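Local coordinates for protein tubulin binding cofactor C (Leishmania major, PDB 5AJ8) that probably acts as a chaperone in tubulin folding, this piece being the C-terminal domain of the whole protein, at residues Y113-H116 with A117-V120; V155-R158 with E159-R162. The protein carries 1 engineered substitution. All blocks are in the same frame, centred on the assembly; numbering follows the deposited sequence. Where two conformers were deposited one is given.

Contact 1: residues Y113-H116 with A117-V120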
loop_
_atom_site.group_PDB
_atom_site.type_symbol
_atom_site.label_atom_id
_atom_site.label_comp_id
_atom_site.label_asym_id
_atom_site.label_seq_id
_atom_site.Cartn_x
_atom_site.Cartn_y
_atom_site.Cartn_z
ATOM N N TYR A 113 -10.946 10.042 11.214
ATOM C CA TYR A 113 -11.999 9.032 11.193
ATOM C C TYR A 113 -11.622 7.909 12.163
ATOM O O TYR A 113 -10.438 7.668 12.429
ATOM C CB TYR A 113 -12.244 8.519 9.764
ATOM C CG TYR A 113 -12.566 9.616 8.760
ATOM C CD1 TYR A 113 -13.841 10.141 8.645
ATOM C CD2 TYR A 113 -11.586 10.131 7.956
ATOM C CE1 TYR A 113 -14.122 11.166 7.748
ATOM C CE2 TYR A 113 -11.836 11.143 7.071
ATOM C CZ TYR A 113 -13.100 11.656 6.957
ATOM O OH TYR A 113 -13.317 12.676 6.062
ATOM N N ALA A 114 -12.631 7.239 12.705
ATOM C CA ALA A 114 -12.435 6.310 13.807
ATOM C C ALA A 114 -12.108 4.895 13.354
ATOM O O ALA A 114 -11.653 4.090 14.151
ATOM C CB ALA A 114 -13.685 6.294 14.678
ATOM N N THR A 115 -12.349 4.583 12.084
ATOM C CA THR A 115 -12.059 3.240 11.543
ATOM C C THR A 115 -11.397 3.318 10.159
ATOM O O THR A 115 -11.427 4.363 9.479
ATOM C CB THR A 115 -13.330 2.379 11.408
ATOM O OG1 THR A 115 -14.150 2.906 10.354
ATOM C CG2 THR A 115 -14.120 2.369 12.714
ATOM N N HIS A 116 -10.800 2.209 9.752
ATOM C CA HIS A 116 -10.135 2.173 8.475
ATOM C C HIS A 116 -11.157 2.199 7.349
ATOM O O HIS A 116 -10.937 2.849 6.336
ATOM C CB HIS A 116 -9.204 0.957 8.376
ATOM C CG HIS A 116 -7.998 1.051 9.251
ATOM N ND1 HIS A 116 -7.993 0.634 10.566
ATOM C CD2 HIS A 116 -6.746 1.509 9.000
ATOM C CE1 HIS A 116 -6.791 0.829 11.083
ATOM N NE2 HIS A 116 -6.018 1.356 10.152
ATOM N N ALA A 117 -12.291 1.533 7.537
ATOM C CA ALA A 117 -13.382 1.555 6.538
ATOM C C ALA A 117 -13.827 2.974 6.237
ATOM O O ALA A 117 -14.009 3.315 5.082
ATOM C CB ALA A 117 -14.577 0.717 6.995
ATOM N N GLU A 118 -13.973 3.800 7.274
ATOM C CA GLU A 118 -14.349 5.205 7.098
ATOM C C GLU A 118 -13.295 5.982 6.328
ATOM O O GLU A 118 -13.613 6.738 5.422
ATOM C CB GLU A 118 -14.569 5.882 8.466
ATOM C CG GLU A 118 -15.927 5.603 9.088
ATOM C CD GLU A 118 -16.009 6.075 10.530
ATOM O OE1 GLU A 118 -15.326 5.488 11.395
ATOM O OE2 GLU A 118 -16.746 7.049 10.788
ATOM N N TRP A 119 -12.036 5.813 6.713
ATOM C CA TRP A 119 -10.921 6.453 5.998
ATOM C C TRP A 119 -10.929 6.080 4.508
ATOM O O TRP A 119 -10.806 6.932 3.622
ATOM C CB TRP A 119 -9.571 6.004 6.581
ATOM C CG TRP A 119 -9.011 6.884 7.623
ATOM C CD1 TRP A 119 -9.145 6.755 8.969
ATOM C CD2 TRP A 119 -8.212 8.044 7.407
ATOM N NE1 TRP A 119 -8.484 7.776 9.609
ATOM C CE2 TRP A 119 -7.898 8.576 8.669
ATOM C CE3 TRP A 119 -7.755 8.700 6.266
ATOM C CZ2 TRP A 119 -7.120 9.713 8.822
ATOM C CZ3 TRP A 119 -6.994 9.830 6.419
ATOM C CH2 TRP A 119 -6.686 10.330 7.678
ATOM N N VAL A 120 -11.071 4.788 4.245
ATOM C CA VAL A 120 -11.010 4.286 2.886
ATOM C C VAL A 120 -12.245 4.730 2.081
ATOM O O VAL A 120 -12.135 5.017 0.895
ATOM C CB VAL A 120 -10.855 2.759 2.895
ATOM C CG1 VAL A 120 -11.091 2.161 1.536
ATOM C CG2 VAL A 120 -9.459 2.379 3.409
HETATM O O HOH W 1 -8.124 9.610 12.192
HETATM O O HOH W 2 -15.434 8.757 12.650
#
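The Trp-119 indole carries Tyr-113 over one face: Tyr-113 CD2 stands 3.9 Å above the plane at the middle of the bicycle, and Tyr-113 CB lies over the pyrrole portion, a CH-pi contact. The phenol presents its edge to that face, making a T-shaped pair with the planes at 80° and the Tyr-113 ring and Trp-119 five-membered ring centroids 5.3 Å apart. In the indole plane, at its edge, sit Thr-115 O and a water that accepts from Trp-119 NE1 at 3.2 Å and from Tyr-113 N.

Thr-115 governs the start of the helix. Its OG1, lodged between the backbone N and the carbonyl carbon (chi1 70°), accepts from Glu-118 N at 3.2 Å. In the conformer described, the extended Glu-118 chain reaches back alongside Thr-115, placing OE1 3.0 Å from Thr-115 OG1. Thr-115 O takes Trp-119 N at 3.2 Å, the donor tilted 23° from the carbonyl plane, and His-116 O takes Val-120 N; these are the first i to i+4 bonds of helix 116-122. His-116 NE2 bonds Trp-99 O. The Thr-115 OG1 bond to Glu-118 N is the helix N-cap, formed as the chain arrives from the loop after strand 91-95.

Contact 2: residues V155-R158 with E159-R162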
loop_
_atom_site.group_PDB
_atom_site.type_symbol
_atom_site.label_atom_id
_atom_site.label_comp_id
_atom_site.label_asym_id
_atom_site.label_seq_id
_atom_site.Cartn_x
_atom_site.Cartn_y
_atom_site.Cartn_z
ATOM N N VAL A 155 0.294 -14.679 1.817
ATOM C CA VAL A 155 -0.463 -13.888 2.776
ATOM C C VAL A 155 0.218 -13.991 4.139
ATOM O O VAL A 155 0.549 -15.068 4.596
ATOM C CB VAL A 155 -1.927 -14.375 2.831
ATOM C CG1 VAL A 155 -2.744 -13.578 3.847
ATOM C CG2 VAL A 155 -2.545 -14.266 1.440
ATOM N N LEU A 156 0.473 -12.848 4.757
ATOM C CA LEU A 156 1.078 -12.774 6.071
ATOM C C LEU A 156 0.230 -13.480 7.087
ATOM O O LEU A 156 -1.001 -13.378 7.055
ATOM C CB LEU A 156 1.189 -11.313 6.522
ATOM C CG LEU A 156 2.261 -10.474 5.829
ATOM C CD1 LEU A 156 1.987 -8.998 5.982
ATOM C CD2 LEU A 156 3.636 -10.807 6.387
ATOM N N ALA A 157 0.904 -14.220 7.967
ATOM C CA ALA A 157 0.266 -14.856 9.091
ATOM C C ALA A 157 0.014 -13.782 10.121
ATOM O O ALA A 157 0.713 -12.774 10.150
ATOM C CB ALA A 157 1.158 -15.965 9.659
ATOM N N ARG A 158 -0.996 -14.002 10.963
ATOM C CA ARG A 158 -1.353 -13.074 12.041
ATOM C C ARG A 158 -0.143 -12.558 12.805
ATOM O O ARG A 158 0.017 -11.353 12.968
ATOM C CB ARG A 158 -2.319 -13.747 13.025
ATOM C CG ARG A 158 -3.658 -14.143 12.432
ATOM C CD ARG A 158 -4.479 -14.989 13.400
ATOM N NE ARG A 158 -5.520 -15.712 12.683
ATOM C CZ ARG A 158 -5.416 -16.975 12.301
ATOM N NH1 ARG A 158 -4.337 -17.685 12.599
ATOM N NH2 ARG A 158 -6.404 -17.536 11.633
ATOM N N GLU A 159 0.716 -13.467 13.249
ATOM C CA GLU A 159 1.889 -13.101 14.059
ATOM C C GLU A 159 3.006 -12.392 13.306
ATOM O O GLU A 159 3.931 -11.856 13.909
ATOM C CB GLU A 159 2.481 -14.330 14.770
ATOM C CG GLU A 159 3.099 -15.395 13.852
ATOM C CD GLU A 159 2.172 -16.567 13.546
ATOM O OE1 GLU A 159 0.945 -16.473 13.797
ATOM O OE2 GLU A 159 2.684 -17.595 13.049
ATOM N N GLU A 160 2.958 -12.424 11.991
ATOM C CA GLU A 160 3.936 -11.710 11.193
ATOM C C GLU A 160 3.404 -10.330 10.817
ATOM O O GLU A 160 4.103 -9.576 10.176
ATOM C CB GLU A 160 4.263 -12.498 9.917
ATOM C CG GLU A 160 4.673 -13.944 10.151
ATOM C CD GLU A 160 4.867 -14.725 8.851
ATOM O OE1 GLU A 160 3.974 -14.705 7.967
ATOM O OE2 GLU A 160 5.916 -15.377 8.727
ATOM N N GLU A 161 2.182 -9.992 11.195
ATOM C CA GLU A 161 1.662 -8.662 10.857
ATOM C C GLU A 161 2.438 -7.612 11.650
ATOM O O GLU A 161 2.716 -7.804 12.802
ATOM C CB GLU A 161 0.140 -8.558 11.086
ATOM C CG GLU A 161 -0.671 -9.234 9.977
ATOM C CD GLU A 161 -2.180 -9.359 10.281
ATOM O OE1 GLU A 161 -2.685 -8.810 11.284
ATOM O OE2 GLU A 161 -2.876 -10.023 9.501
ATOM N N ARG A 162 2.826 -6.532 10.997
ATOM C CA ARG A 162 3.485 -5.420 11.686
ATOM C C ARG A 162 2.444 -4.320 11.923
ATOM O O ARG A 162 2.102 -3.577 11.017
ATOM C CB ARG A 162 4.643 -4.914 10.854
ATOM C CG ARG A 162 5.426 -3.735 11.402
ATOM C CD ARG A 162 6.396 -3.329 10.290
ATOM N NE ARG A 162 7.315 -2.256 10.643
ATOM C CZ ARG A 162 7.074 -0.955 10.510
ATOM N NH1 ARG A 162 5.881 -0.501 10.078
ATOM N NH2 ARG A 162 8.041 -0.100 10.854
HETATM O O HOH W 3 3.318 -15.573 5.618
HETATM O O HOH W 4 -2.683 -11.172 7.060
#
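A short 3-10 turn, entered just after the edge strand 153-155 of a parallel sheet, brings Ala-157 and Arg-158 against Glu-160 and Glu-161. Two successive i to i+3 bonds define it. Glu-160 N donates to Ala-157 O at 2.9 Å and Glu-161 N to Arg-158 O at 3.1 Å; each N-H comes in from well above the carbonyl plane rather than on a lone pair.

The carboxylate of Glu-160 folds back over the entry to this turn. With CG set beside its own backbone N (chi1 -53°) and the chain extended beyond, OE1 reaches Ala-157 N at 3.1 Å, along a nearly straight N-H (169°). The amide meets OE1 on its anti side, 18° out of the carboxylate plane. A water gives OE1 a second donor, 2.6 Å from Glu-160 OE1, and also donates to Val-155 O, so the oxygen is held to the backbone once directly, at Ala-157 N, and once through water, at Val-155 O. Glu-160 OE2 has a long, weak ion pair with Arg-92. Next to the carboxylate, Ala-157 CB packs 3.5 Å from Glu-160 OE1, and the Leu-156 side chain meets the base of the same glutamate, CD2 lying 4.0 Å from Glu-160 CB.

Leu-156 also rests on Arg-92 of the adjoining strand 91-95 and shares backbone hydrogen bonding with Phe-93, while Glu-161 touches Pro-95; the turn is thus seated on the neighbouring strand of the sheet. Glu-161 runs back alongside Arg-158, its CB and CG passing close to Arg-158 O. Its carboxylate is linked through another water to the main chain just past the strand, the water donating to Leu-156 O at 2.8 Å and to Glu-161 OE2 at 2.7 Å.

Overall arrangement
From the N terminus the chain first winds through two parallel sheets, in the manner of the parallel beta-helix of this family, up to strand 91-95. Contact 1 follows, closing the tight bend from the loop after that strand into helix 116-122, whose His-116, Ala-117 and Val-120 lean on Trp-78 of strand 73-79. After helix 129-132 and strand 140-141, the chain reaches strand 153-155, and contact 2 closes the turn leaving it beside strand 91-95. The two are in series and neither nests nor crosses. The centres of contact 1 and contact 2 lie about 21 Å apart, and the nearest atoms of contacts 1 and 2 about 10 Å. Beyond contact 2, Arg-162 meets Tyr-40, Tyr-59 and Tyr-76 of successive strands.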